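Local coordinates for NADPH-ferredoxin reductase FprA (Mycobacterium tuberculosis, PDB 1LQT), which is an FAD-containing oxidoreductase that transfers electrons between NADPH and ferredoxin and may supply electrons to P450 systems, at residues I6-S11 with M34-L39; I101-A106 with Y355-I360; V223-A228 with M267-L272. All coordinates share one frame; numbering follows the deposited sequence.

Contact 1. Residues I6-S11 with M34-L39. With FAD (flavin-adenine dinucleotide), chain H.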
loop_
_atom_site.group_PDB
_atom_site.type_symbol
_atom_site.label_atom_id
_atom_site.label_comp_id
_atom_site.label_asym_id
_atom_site.label_seq_id
_atom_site.Cartn_x
_atom_site.Cartn_y
_atom_site.Cartn_z
ATOM N N ILE A 6 24.067 5.985 -7.023
ATOM C CA ILE A 6 22.627 6.017 -7.275
ATOM C C ILE A 6 21.897 6.256 -5.969
ATOM O O ILE A 6 22.156 5.602 -4.981
ATOM C CB ILE A 6 22.150 4.667 -7.839
ATOM C CG1 ILE A 6 23.077 4.135 -8.944
ATOM C CG2 ILE A 6 20.720 4.784 -8.332
ATOM C CD1 ILE A 6 23.202 4.973 -10.143
ATOM N N ALA A 7 20.969 7.203 -6.006
ATOM C CA ALA A 7 20.071 7.424 -4.872
ATOM C C ALA A 7 18.750 6.785 -5.213
ATOM O O ALA A 7 18.259 6.905 -6.332
ATOM C CB ALA A 7 19.839 8.895 -4.626
ATOM N N ILE A 8 18.161 6.130 -4.213
ATOM C CA ILE A 8 16.817 5.554 -4.341
ATOM C C ILE A 8 15.988 6.202 -3.261
ATOM O O ILE A 8 16.371 6.200 -2.091
ATOM C CB ILE A 8 16.831 4.026 -4.215
ATOM C CG1 ILE A 8 17.711 3.392 -5.285
ATOM C CG2 ILE A 8 15.409 3.503 -4.292
ATOM C CD1 ILE A 8 17.847 1.920 -5.135
ATOM N N VAL A 9 14.852 6.778 -3.653
ATOM C CA VAL A 9 13.956 7.486 -2.747
ATOM C C VAL A 9 12.797 6.560 -2.461
ATOM O O VAL A 9 11.988 6.255 -3.328
ATOM C CB VAL A 9 13.497 8.819 -3.347
ATOM C CG1 VAL A 9 12.573 9.518 -2.381
ATOM C CG2 VAL A 9 14.731 9.675 -3.691
ATOM N N GLY A 10 12.738 6.105 -1.213
ATOM C CA GLY A 10 11.828 5.088 -0.761
ATOM C C GLY A 10 12.558 3.782 -0.514
ATOM O O GLY A 10 13.639 3.539 -1.055
ATOM N N SER A 11 11.921 2.916 0.292
ATOM C CA SER A 11 12.547 1.663 0.743
ATOM C C SER A 11 11.555 0.506 0.779
ATOM O O SER A 11 11.736 -0.437 1.539
ATOM C CB SER A 11 13.205 1.872 2.092
ATOM O OG SER A 11 12.261 2.112 3.111
ATOM N N MET A 34 28.964 0.087 -8.521
ATOM C CA MET A 34 27.772 0.758 -8.038
ATOM C C MET A 34 27.853 1.035 -6.548
ATOM O O MET A 34 28.364 0.240 -5.767
ATOM C CB MET A 34 26.509 -0.069 -8.289
ATOM C CG MET A 34 25.983 -0.016 -9.709
ATOM S SD MET A 34 25.222 1.541 -10.205
ATOM C CE MET A 34 24.861 1.077 -11.902
ATOM N N ALA A 35 27.296 2.168 -6.157
ATOM C CA ALA A 35 27.072 2.554 -4.762
ATOM C C ALA A 35 25.617 3.006 -4.737
ATOM O O ALA A 35 25.216 3.824 -5.558
ATOM C CB ALA A 35 27.984 3.680 -4.356
ATOM N N VAL A 36 24.850 2.503 -3.782
ATOM C CA VAL A 36 23.432 2.810 -3.652
ATOM C C VAL A 36 23.124 3.393 -2.282
ATOM O O VAL A 36 23.420 2.770 -1.274
ATOM C CB VAL A 36 22.616 1.514 -3.843
ATOM C CG1 VAL A 36 21.115 1.758 -3.583
ATOM C CG2 VAL A 36 22.856 0.910 -5.195
ATOM N N ASP A 37 22.553 4.590 -2.252
ATOM C CA ASP A 37 22.056 5.237 -1.048
ATOM C C ASP A 37 20.544 5.270 -1.150
ATOM O O ASP A 37 19.984 5.782 -2.108
ATOM C CB ASP A 37 22.573 6.667 -0.939
ATOM C CG ASP A 37 24.028 6.767 -0.552
ATOM O OD1 ASP A 37 24.590 5.763 -0.084
ATOM O OD2 ASP A 37 24.605 7.862 -0.707
ATOM N N MET A 38 19.889 4.726 -0.143
ATOM C CA MET A 38 18.444 4.658 -0.071
ATOM C C MET A 38 17.951 5.607 0.988
ATOM O O MET A 38 18.359 5.512 2.139
ATOM C CB MET A 38 18.048 3.222 0.242
ATOM C CG MET A 38 16.580 3.006 0.290
ATOM S SD MET A 38 16.133 1.256 0.541
ATOM C CE MET A 38 16.426 0.543 -1.019
ATOM N N LEU A 39 17.103 6.548 0.586
ATOM C CA LEU A 39 16.551 7.578 1.446
ATOM C C LEU A 39 15.095 7.296 1.680
ATOM O O LEU A 39 14.331 7.203 0.737
ATOM C CB LEU A 39 16.660 8.946 0.742
ATOM C CG LEU A 39 18.057 9.315 0.228
ATOM C CD1 LEU A 39 18.009 10.785 -0.261
ATOM C CD2 LEU A 39 19.150 9.065 1.125
HETATM P PA FAD H . 5.657 1.217 -1.159
HETATM O O1A FAD H . 4.498 2.061 -0.811
HETATM O O2A FAD H . 5.751 -0.168 -0.635
HETATM O O5B FAD H . 6.994 1.966 -0.701
HETATM C C5B FAD H . 7.127 3.378 -0.901
HETATM C C4B FAD H . 8.157 3.863 0.113
HETATM O O4B FAD H . 8.519 5.190 -0.261
HETATM C C3B FAD H . 7.633 3.930 1.552
HETATM O O3B FAD H . 8.523 3.340 2.472
HETATM C C2B FAD H . 7.455 5.409 1.772
HETATM O O2B FAD H . 7.501 5.840 3.112
HETATM C C1B FAD H . 8.582 5.986 0.907
HETATM N N9A FAD H . 8.403 7.378 0.518
HETATM C C8A FAD H . 7.272 7.932 -0.016
HETATM N N7A FAD H . 7.427 9.223 -0.282
HETATM C C5A FAD H . 8.711 9.518 0.135
HETATM C C6A FAD H . 9.434 10.713 0.125
HETATM N N6A FAD H . 8.976 11.852 -0.370
HETATM N N1A FAD H . 10.707 10.664 0.606
HETATM C C2A FAD H . 11.209 9.485 1.062
HETATM N N3A FAD H . 10.574 8.307 1.096
HETATM C C4A FAD H . 9.326 8.375 0.621
HETATM N N1 FAD H . 1.118 -7.373 -1.915
HETATM C C2 FAD H . 1.310 -8.705 -1.702
HETATM O O2 FAD H . 2.031 -9.361 -2.428
HETATM N N3 FAD H . 0.644 -9.316 -0.651
HETATM C C4 FAD H . -0.136 -8.650 0.249
HETATM O O4 FAD H . -0.679 -9.255 1.201
HETATM C C4X FAD H . -0.286 -7.273 0.054
HETATM N N5 FAD H . -1.037 -6.522 0.931
HETATM C C5X FAD H . -1.208 -5.180 0.705
HETATM C C6 FAD H . -1.979 -4.433 1.560
HETATM C C7 FAD H . -2.244 -3.093 1.333
HETATM C C7M FAD H . -3.080 -2.310 2.307
HETATM C C8 FAD H . -1.670 -2.487 0.209
HETATM C C8M FAD H . -1.941 -1.040 -0.101
HETATM C C9 FAD H . -0.865 -3.225 -0.656
HETATM C C9A FAD H . -0.623 -4.572 -0.426
HETATM N N10 FAD H . 0.163 -5.337 -1.293
HETATM C C10 FAD H . 0.352 -6.674 -1.045
HETATM C "C1'" FAD H . 0.852 -4.733 -2.471
HETATM C "C2'" FAD H . 2.234 -4.201 -2.095
HETATM O "O2'" FAD H . 2.112 -3.466 -0.903
HETATM C "C3'" FAD H . 2.766 -3.300 -3.226
HETATM O "O3'" FAD H . 2.923 -4.042 -4.432
HETATM C "C4'" FAD H . 4.158 -2.711 -2.993
HETATM O "O4'" FAD H . 4.375 -2.414 -1.616
HETATM C "C5'" FAD H . 4.353 -1.450 -3.835
HETATM O "O5'" FAD H . 5.740 -1.120 -3.696
HETATM P P FAD H . 6.345 0.332 -3.907
HETATM O O1P FAD H . 7.796 0.149 -3.678
HETATM O O2P FAD H . 5.916 0.965 -5.191
HETATM O O3P FAD H . 5.706 1.244 -2.779
#

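Contact 2. Residues I101-A106 with Y355-I360. With FAD (flavin-adenine dinucleotide), chain H.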
loop_
_atom_site.group_PDB
_atom_site.type_symbol
_atom_site.label_atom_id
_atom_site.label_comp_id
_atom_site.label_asym_id
_atom_site.label_seq_id
_atom_site.Cartn_x
_atom_site.Cartn_y
_atom_site.Cartn_z
ATOM N N ILE A 101 16.440 7.240 -8.414
ATOM C CA ILE A 101 15.242 6.433 -8.658
ATOM C C ILE A 101 14.206 6.769 -7.600
ATOM O O ILE A 101 14.458 6.604 -6.410
ATOM C CB ILE A 101 15.549 4.947 -8.612
ATOM C CG1 ILE A 101 16.659 4.552 -9.599
ATOM C CG2 ILE A 101 14.298 4.162 -8.871
ATOM C CD1 ILE A 101 17.055 3.130 -9.502
ATOM N N TYR A 102 13.043 7.249 -8.041
ATOM C CA TYR A 102 11.919 7.512 -7.161
ATOM C C TYR A 102 11.057 6.267 -7.067
ATOM O O TYR A 102 10.503 5.807 -8.054
ATOM C CB TYR A 102 11.128 8.737 -7.664
ATOM C CG TYR A 102 11.932 9.968 -7.391
ATOM C CD1 TYR A 102 12.902 10.405 -8.278
ATOM C CD2 TYR A 102 11.801 10.668 -6.201
ATOM C CE1 TYR A 102 13.726 11.454 -7.970
ATOM C CE2 TYR A 102 12.612 11.731 -5.895
ATOM C CZ TYR A 102 13.585 12.111 -6.769
ATOM O OH TYR A 102 14.412 13.143 -6.409
ATOM N N ALA A 103 10.927 5.765 -5.838
ATOM C CA ALA A 103 10.224 4.544 -5.503
ATOM C C ALA A 103 9.276 4.853 -4.343
ATOM O O ALA A 103 9.206 4.130 -3.348
ATOM C CB ALA A 103 11.223 3.447 -5.144
ATOM N N VAL A 104 8.524 5.946 -4.489
ATOM C CA VAL A 104 7.803 6.535 -3.382
ATOM C C VAL A 104 6.405 5.968 -3.180
ATOM O O VAL A 104 5.707 6.338 -2.236
ATOM C CB VAL A 104 7.705 8.067 -3.541
ATOM C CG1 VAL A 104 9.057 8.725 -3.376
ATOM C CG2 VAL A 104 7.009 8.478 -4.861
ATOM N N GLY A 105 5.988 5.069 -4.053
ATOM C CA GLY A 105 4.659 4.477 -3.905
ATOM C C GLY A 105 3.563 5.506 -4.023
ATOM O O GLY A 105 3.716 6.575 -4.639
ATOM N N ALA A 106 2.434 5.143 -3.432
ATOM C CA ALA A 106 1.207 5.911 -3.498
ATOM C C ALA A 106 0.817 6.210 -2.061
ATOM O O ALA A 106 0.305 5.344 -1.337
ATOM C CB ALA A 106 0.118 5.104 -4.234
ATOM N N TYR A 355 14.425 8.605 -12.440
ATOM C CA TYR A 355 13.668 7.451 -12.831
ATOM C C TYR A 355 12.595 7.183 -11.804
ATOM O O TYR A 355 12.622 7.717 -10.696
ATOM C CB TYR A 355 14.601 6.227 -12.952
ATOM C CG TYR A 355 15.653 6.426 -14.017
ATOM C CD1 TYR A 355 16.822 7.124 -13.750
ATOM C CD2 TYR A 355 15.452 5.939 -15.299
ATOM C CE1 TYR A 355 17.754 7.355 -14.743
ATOM C CE2 TYR A 355 16.382 6.190 -16.304
ATOM C CZ TYR A 355 17.527 6.890 -16.015
ATOM O OH TYR A 355 18.448 7.131 -17.015
ATOM N N VAL A 356 11.674 6.308 -12.162
ATOM C CA VAL A 356 10.634 5.827 -11.272
ATOM C C VAL A 356 10.505 4.319 -11.383
ATOM O O VAL A 356 10.731 3.738 -12.433
ATOM C CB VAL A 356 9.264 6.484 -11.565
ATOM C CG1 VAL A 356 9.218 7.887 -11.012
ATOM C CG2 VAL A 356 8.917 6.470 -13.049
ATOM N N VAL A 357 10.109 3.698 -10.273
ATOM C CA VAL A 357 9.756 2.298 -10.192
ATOM C C VAL A 357 8.549 2.174 -9.276
ATOM O O VAL A 357 8.274 3.048 -8.470
ATOM C CB VAL A 357 10.913 1.402 -9.654
ATOM C CG1 VAL A 357 12.090 1.414 -10.649
ATOM C CG2 VAL A 357 11.341 1.871 -8.287
ATOM N N GLY A 358 7.870 1.047 -9.375
ATOM C CA GLY A 358 6.815 0.723 -8.435
ATOM C C GLY A 358 5.522 1.445 -8.723
ATOM O O GLY A 358 5.243 1.894 -9.833
ATOM N N TRP A 359 4.710 1.552 -7.683
ATOM C CA TRP A 359 3.396 2.164 -7.810
ATOM C C TRP A 359 3.399 3.615 -8.274
ATOM O O TRP A 359 2.435 4.027 -8.890
ATOM C CB TRP A 359 2.635 1.982 -6.495
ATOM C CG TRP A 359 2.135 0.586 -6.298
ATOM C CD1 TRP A 359 2.434 -0.510 -7.035
ATOM C CD2 TRP A 359 1.173 0.173 -5.336
ATOM N NE1 TRP A 359 1.712 -1.592 -6.594
ATOM C CE2 TRP A 359 0.909 -1.185 -5.566
ATOM C CE3 TRP A 359 0.466 0.833 -4.322
ATOM C CZ2 TRP A 359 -0.029 -1.883 -4.836
ATOM C CZ3 TRP A 359 -0.495 0.115 -3.602
ATOM C CH2 TRP A 359 -0.720 -1.219 -3.879
ATOM N N ILE A 360 4.444 4.386 -7.997
ATOM C CA ILE A 360 4.465 5.737 -8.494
ATOM C C ILE A 360 4.648 5.781 -10.026
ATOM O O ILE A 360 4.288 6.763 -10.658
ATOM C CB ILE A 360 5.538 6.595 -7.764
ATOM C CG1 ILE A 360 5.253 8.100 -7.978
ATOM C CG2 ILE A 360 6.952 6.253 -8.204
ATOM C CD1 ILE A 360 3.928 8.630 -7.410
HETATM P PA FAD H . 5.657 1.217 -1.159
HETATM O O1A FAD H . 4.498 2.061 -0.811
HETATM O O2A FAD H . 5.751 -0.168 -0.635
HETATM O O5B FAD H . 6.994 1.966 -0.701
HETATM C C5B FAD H . 7.127 3.378 -0.901
HETATM C C4B FAD H . 8.157 3.863 0.113
HETATM O O4B FAD H . 8.519 5.190 -0.261
HETATM C C3B FAD H . 7.633 3.930 1.552
HETATM O O3B FAD H . 8.523 3.340 2.472
HETATM C C2B FAD H . 7.455 5.409 1.772
HETATM O O2B FAD H . 7.501 5.840 3.112
HETATM C C1B FAD H . 8.582 5.986 0.907
HETATM N N9A FAD H . 8.403 7.378 0.518
HETATM C C8A FAD H . 7.272 7.932 -0.016
HETATM N N7A FAD H . 7.427 9.223 -0.282
HETATM C C5A FAD H . 8.711 9.518 0.135
HETATM C C6A FAD H . 9.434 10.713 0.125
HETATM N N6A FAD H . 8.976 11.852 -0.370
HETATM N N1A FAD H . 10.707 10.664 0.606
HETATM C C2A FAD H . 11.209 9.485 1.062
HETATM N N3A FAD H . 10.574 8.307 1.096
HETATM C C4A FAD H . 9.326 8.375 0.621
HETATM N N1 FAD H . 1.118 -7.373 -1.915
HETATM C C2 FAD H . 1.310 -8.705 -1.702
HETATM O O2 FAD H . 2.031 -9.361 -2.428
HETATM N N3 FAD H . 0.644 -9.316 -0.651
HETATM C C4 FAD H . -0.136 -8.650 0.249
HETATM O O4 FAD H . -0.679 -9.255 1.201
HETATM C C4X FAD H . -0.286 -7.273 0.054
HETATM N N5 FAD H . -1.037 -6.522 0.931
HETATM C C5X FAD H . -1.208 -5.180 0.705
HETATM C C6 FAD H . -1.979 -4.433 1.560
HETATM C C7 FAD H . -2.244 -3.093 1.333
HETATM C C7M FAD H . -3.080 -2.310 2.307
HETATM C C8 FAD H . -1.670 -2.487 0.209
HETATM C C8M FAD H . -1.941 -1.040 -0.101
HETATM C C9 FAD H . -0.865 -3.225 -0.656
HETATM C C9A FAD H . -0.623 -4.572 -0.426
HETATM N N10 FAD H . 0.163 -5.337 -1.293
HETATM C C10 FAD H . 0.352 -6.674 -1.045
HETATM C "C1'" FAD H . 0.852 -4.733 -2.471
HETATM C "C2'" FAD H . 2.234 -4.201 -2.095
HETATM O "O2'" FAD H . 2.112 -3.466 -0.903
HETATM C "C3'" FAD H . 2.766 -3.300 -3.226
HETATM O "O3'" FAD H . 2.923 -4.042 -4.432
HETATM C "C4'" FAD H . 4.158 -2.711 -2.993
HETATM O "O4'" FAD H . 4.375 -2.414 -1.616
HETATM C "C5'" FAD H . 4.353 -1.450 -3.835
HETATM O "O5'" FAD H . 5.740 -1.120 -3.696
HETATM P P FAD H . 6.345 0.332 -3.907
HETATM O O1P FAD H . 7.796 0.149 -3.678
HETATM O O2P FAD H . 5.916 0.965 -5.191
HETATM O O3P FAD H . 5.706 1.244 -2.779
HETATM O O HOH W 1 6.772 3.409 -6.208
#

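Contact 3. Residues V223-A228 with M267-L272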
loop_
_atom_site.group_PDB
_atom_site.type_symbol
_atom_site.label_atom_id
_atom_site.label_comp_id
_atom_site.label_asym_id
_atom_site.label_seq_id
_atom_site.Cartn_x
_atom_site.Cartn_y
_atom_site.Cartn_z
ATOM N N VAL A 223 -19.821 -15.144 6.326
ATOM C CA VAL A 223 -19.783 -14.429 5.057
ATOM C C VAL A 223 -21.182 -14.536 4.449
ATOM O O VAL A 223 -21.730 -15.628 4.365
ATOM C CB VAL A 223 -18.743 -15.027 4.152
ATOM C CG1 VAL A 223 -18.748 -14.315 2.814
ATOM C CG2 VAL A 223 -17.383 -14.903 4.776
ATOM N N VAL A 224 -21.769 -13.407 4.092
ATOM C CA VAL A 224 -23.129 -13.333 3.606
ATOM C C VAL A 224 -23.112 -12.813 2.178
ATOM O O VAL A 224 -22.720 -11.683 1.926
ATOM C CB VAL A 224 -23.987 -12.410 4.487
ATOM C CG1 VAL A 224 -25.383 -12.316 3.912
ATOM C CG2 VAL A 224 -24.012 -12.881 5.920
ATOM N N ILE A 225 -23.573 -13.649 1.247
ATOM C CA ILE A 225 -23.801 -13.228 -0.122
ATOM C C ILE A 225 -25.180 -13.705 -0.520
ATOM O O ILE A 225 -25.422 -14.904 -0.605
ATOM C CB ILE A 225 -22.789 -13.773 -1.088
ATOM C CG1 ILE A 225 -21.376 -13.480 -0.584
ATOM C CG2 ILE A 225 -23.026 -13.181 -2.479
ATOM C CD1 ILE A 225 -20.310 -13.908 -1.516
ATOM N N ASP A 226 -26.082 -12.781 -0.750
ATOM C CA ASP A 226 -27.415 -13.159 -1.170
ATOM C C ASP A 226 -27.325 -13.839 -2.536
ATOM O O ASP A 226 -26.650 -13.345 -3.420
ATOM C CB ASP A 226 -28.241 -11.887 -1.251
ATOM C CG ASP A 226 -29.688 -12.157 -1.454
ATOM O OD1 ASP A 226 -30.050 -12.788 -2.449
ATOM O OD2 ASP A 226 -30.534 -11.743 -0.647
ATOM N N PRO A 227 -28.001 -14.970 -2.718
ATOM C CA PRO A 227 -27.956 -15.627 -4.015
ATOM C C PRO A 227 -28.260 -14.702 -5.199
ATOM O O PRO A 227 -27.729 -14.918 -6.279
ATOM C CB PRO A 227 -29.000 -16.728 -3.866
ATOM C CG PRO A 227 -28.896 -17.081 -2.451
ATOM C CD PRO A 227 -28.728 -15.775 -1.719
ATOM N N ALA A 228 -29.098 -13.697 -5.010
ATOM C CA ALA A 228 -29.430 -12.766 -6.072
ATOM C C ALA A 228 -28.219 -12.007 -6.589
ATOM O O ALA A 228 -28.244 -11.511 -7.701
ATOM C CB ALA A 228 -30.481 -11.770 -5.614
ATOM N N MET A 267 -20.107 -10.483 7.408
ATOM C CA MET A 267 -19.406 -9.807 6.337
ATOM C C MET A 267 -20.263 -9.988 5.102
ATOM O O MET A 267 -20.324 -11.078 4.560
ATOM C CB MET A 267 -18.022 -10.399 6.132
ATOM C CG MET A 267 -17.200 -9.589 5.160
ATOM S SD MET A 267 -15.588 -10.323 4.809
ATOM C CE MET A 267 -14.782 -10.208 6.402
ATOM N N VAL A 268 -20.929 -8.920 4.676
ATOM C CA VAL A 268 -21.924 -8.970 3.609
ATOM C C VAL A 268 -21.345 -8.383 2.330
ATOM O O VAL A 268 -20.756 -7.300 2.358
ATOM C CB VAL A 268 -23.165 -8.123 4.009
ATOM C CG1 VAL A 268 -24.206 -8.136 2.914
ATOM C CG2 VAL A 268 -23.764 -8.583 5.318
ATOM N N PHE A 269 -21.519 -9.079 1.212
ATOM C CA PHE A 269 -21.098 -8.565 -0.093
ATOM C C PHE A 269 -22.314 -8.102 -0.879
ATOM O O PHE A 269 -23.227 -8.863 -1.128
ATOM C CB PHE A 269 -20.376 -9.631 -0.910
ATOM C CG PHE A 269 -18.991 -9.969 -0.393
ATOM C CD1 PHE A 269 -18.830 -10.805 0.682
ATOM C CD2 PHE A 269 -17.876 -9.440 -0.983
ATOM C CE1 PHE A 269 -17.574 -11.119 1.159
ATOM C CE2 PHE A 269 -16.619 -9.741 -0.522
ATOM C CZ PHE A 269 -16.464 -10.569 0.554
ATOM N N ARG A 270 -22.260 -6.837 -1.297
ATOM C CA ARG A 270 -23.258 -6.229 -2.183
ATOM C C ARG A 270 -22.535 -5.757 -3.441
ATOM O O ARG A 270 -21.562 -5.036 -3.345
ATOM C CB ARG A 270 -23.886 -5.026 -1.499
ATOM C CG ARG A 270 -24.857 -5.377 -0.393
ATOM C CD ARG A 270 -26.232 -5.762 -0.860
ATOM N NE ARG A 270 -26.886 -4.734 -1.659
ATOM C CZ ARG A 270 -27.553 -3.666 -1.206
ATOM N NH1 ARG A 270 -27.736 -3.429 0.078
ATOM N NH2 ARG A 270 -28.106 -2.850 -2.071
ATOM N N PHE A 271 -22.976 -6.206 -4.594
ATOM C CA PHE A 271 -22.424 -5.801 -5.861
ATOM C C PHE A 271 -23.411 -4.865 -6.558
ATOM O O PHE A 271 -24.519 -4.633 -6.104
ATOM C CB PHE A 271 -22.087 -7.002 -6.728
ATOM C CG PHE A 271 -21.079 -7.922 -6.102
ATOM C CD1 PHE A 271 -19.719 -7.725 -6.290
ATOM C CD2 PHE A 271 -21.472 -8.961 -5.296
ATOM C CE1 PHE A 271 -18.797 -8.566 -5.722
ATOM C CE2 PHE A 271 -20.548 -9.801 -4.724
ATOM C CZ PHE A 271 -19.198 -9.608 -4.938
ATOM N N LEU A 272 -22.955 -4.280 -7.666
ATOM C CA LEU A 272 -23.753 -3.386 -8.498
ATOM C C LEU A 272 -24.403 -2.277 -7.653
ATOM O O LEU A 272 -25.559 -1.904 -7.835
ATOM C CB LEU A 272 -24.791 -4.148 -9.299
ATOM C CG LEU A 272 -24.195 -5.116 -10.293
ATOM C CD1 LEU A 272 -25.240 -5.963 -10.973
ATOM C CD2 LEU A 272 -23.368 -4.397 -11.343
HETATM O O HOH W 2 -25.552 -10.032 -0.220
#

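Contact 1. Residues I6-S11 with M34-L39
Gly-10 ends the pairing of two parallel strands and at once meets the FAD. Its N donates to Leu-39 O at 2.7 Å, the last of five backbone bonds between residues 6-11 and 34-39. Its CA lies 3.3 Å from O4B of the FAD ribose, with no side chain in between. The other four bonds alternate regularly: Ile-6 N to Ala-35 O, Asp-37 N to Ile-6 O, Ile-8 N to Asp-37 O, and Leu-39 N to Ile-8 O. Ile-6, Ile-8, Val-36 and Met-38 lie on one face of the sheet, where helix 13-28 packs. There Ile-8 CD1 touches Val-36 CG1 at 3.6 Å, and the two side chains cross at a slant. In one of the two conformers of Met-34, its sulfur meets Ile-6 CG1 at 3.6 Å. Met-38 starts extended, with CG anti to the backbone N (chi1 -178°), and bends at chi3 (-76°). Its SD rests 3.4 Å from Ser-11 CB, and its CG is 3.3 Å from Gly-10 O. Ala-7, Val-9, Asp-37 and Leu-39 occupy the other face. Val-9 CG1 reaches C2A of the adenine at 3.7 Å. Asp-37 is buried but held by Arg-77 through a salt bridge and by Tyr-97 through a hydrogen bond. Ser-11 OG is bonded to Glu-40, which also binds the FAD. This is the first beta-alpha-beta unit of a Rossmann-type fold, and Gly-10 fits the first glycine of its GxGxxA pattern. With its N held by Leu-39 O and its CA on O4B, Gly-10 meets the ribose through main chain alone, while its own carbonyl oxygen stays buried without a polar partner in the model.

Contact 2. Residues I101-A106 with Y355-I360
The FAD-binding sheet has its outer parallel pair here, strands 99-102 and 354-356, and both segments run on from it to the FAD pyrophosphate. Tyr-102 makes both backbone bonds between residues 101-106 and 355-360. Its N donates to Tyr-355 O at 2.7 Å, almost straight at the hydrogen (175°), and its O accepts from Val-357 N at 3.1 Å. Tyr-355 O also lies at the edge of the Tyr-102 ring, in its plane. Side chains pack alongside and beyond the strands. In Val-357 a chi1 of -65° puts CG1 anti to the carbonyl carbon and leaves CG2 between the backbone N and the carbonyl carbon. From there Val-357 CG2 touches Ala-103 CB at 3.5 Å and Ile-101 CG2 at 3.8 Å. Val-104 divides its branches: CG1 packs on the adenine, while CG2 meets Ile-360 CG1 at 3.6 Å. Ile-360 also lays CD1 against Gly-105 O. Gly-358 is the N-cap of the short helix 359-362, and Trp-359 N, in the first turn, donates to FAD O2P at 2.8 Å. One face of the Trp-359 indole lies against FAD C5', offset toward the rim, and Ala-106 CB approaches the ring edge. Trp-359 also touches the bound 4-oxo-NADP. A water ties the two segments to the cofactor. It accepts from Gly-105 N and Ile-360 N and donates to Val-357 O and to FAD O2P, the last at 2.8 Å. Gly-105 and Gly-358 both have positive phi and lie close to the pyrophosphate. The arrangement is that of the FAD domain of this Rossmann-type reductase, where loops at the C-terminal ends of parallel strands close on the pyrophosphate.

Contact 3. Residues V223-A228 with M267-L272
Phe-269 lays the CD1-CE1 side of its ring across the side chains of Val-223 and Ile-225. Its CE1 lies 3.8 Å from Val-223 CG1, and its CD1 is 3.9 Å from Ile-225 CG1. Both side chains meet the ring at a slant. The Phe-269 ring leans to the backbone N side (chi1 -72°), which sets it along these two residues. Val-224 O stands near the plane of this ring, at its edge. That oxygen also accepts from Phe-269 N at 3.0 Å, in line with the carbonyl bond (C=O...N angle 174°). The other backbone bond runs from Val-224 N to Met-267 O at 2.8 Å, with the donor tilted from the carbonyl plane. Two CA-H...O contacts run beside these bonds: Val-223 CA to Met-267 O, and Val-268 CA to Val-224 O. On the opposite face of the sheet Val-224 CB meets Val-268 CG2 at 3.9 Å. Both valines are partly exposed. The segments then part. A water fills in for direct pairing, accepting from Asp-226 N and donating to Phe-269 O, each at 2.8 Å. In one of the two conformers of Asp-226, OD1 accepts from Ala-228 N through its anti lone pair, an Asx turn. Strand 221-224 is an outermost strand of a parallel six-stranded sheet, and strand 265-270 joins it to strand 193-197. Helix 243-256 packs on Val-223 and Ile-225, while helix 157-167 reaches Phe-269 and Met-267. Between residues 223-228 and 267-272, then, two direct backbone bonds and an apolar layer around one phenyl ring make the join, and a water links Asp-226 N to Phe-269 O where the direct pairing ends.

Contacts 1 and 2 belong to one sheet, and their centres are 12 Å apart. Strands 4-9 and 99-102 are neighbours in it: Val-9 O lies 2.8 Å from Ala-103 N, and Ala-7 O lies 2.8 Å from Ile-101 N, both probable hydrogen bonds. Both contacts reach the FAD: contact 1 at the adenosine, contact 2 also along the pyrophosphate. Contact 3 lies in the other sheet, with its centre about 36 Å from that of contact 2 and 46 Å from that of contact 1. It falls within the chain between 101-106 and 355-360. The Phe-269 side chain is still about 10 Å from the bound 4-oxo-NADP, which Trp-359 of contact 2 touches directly.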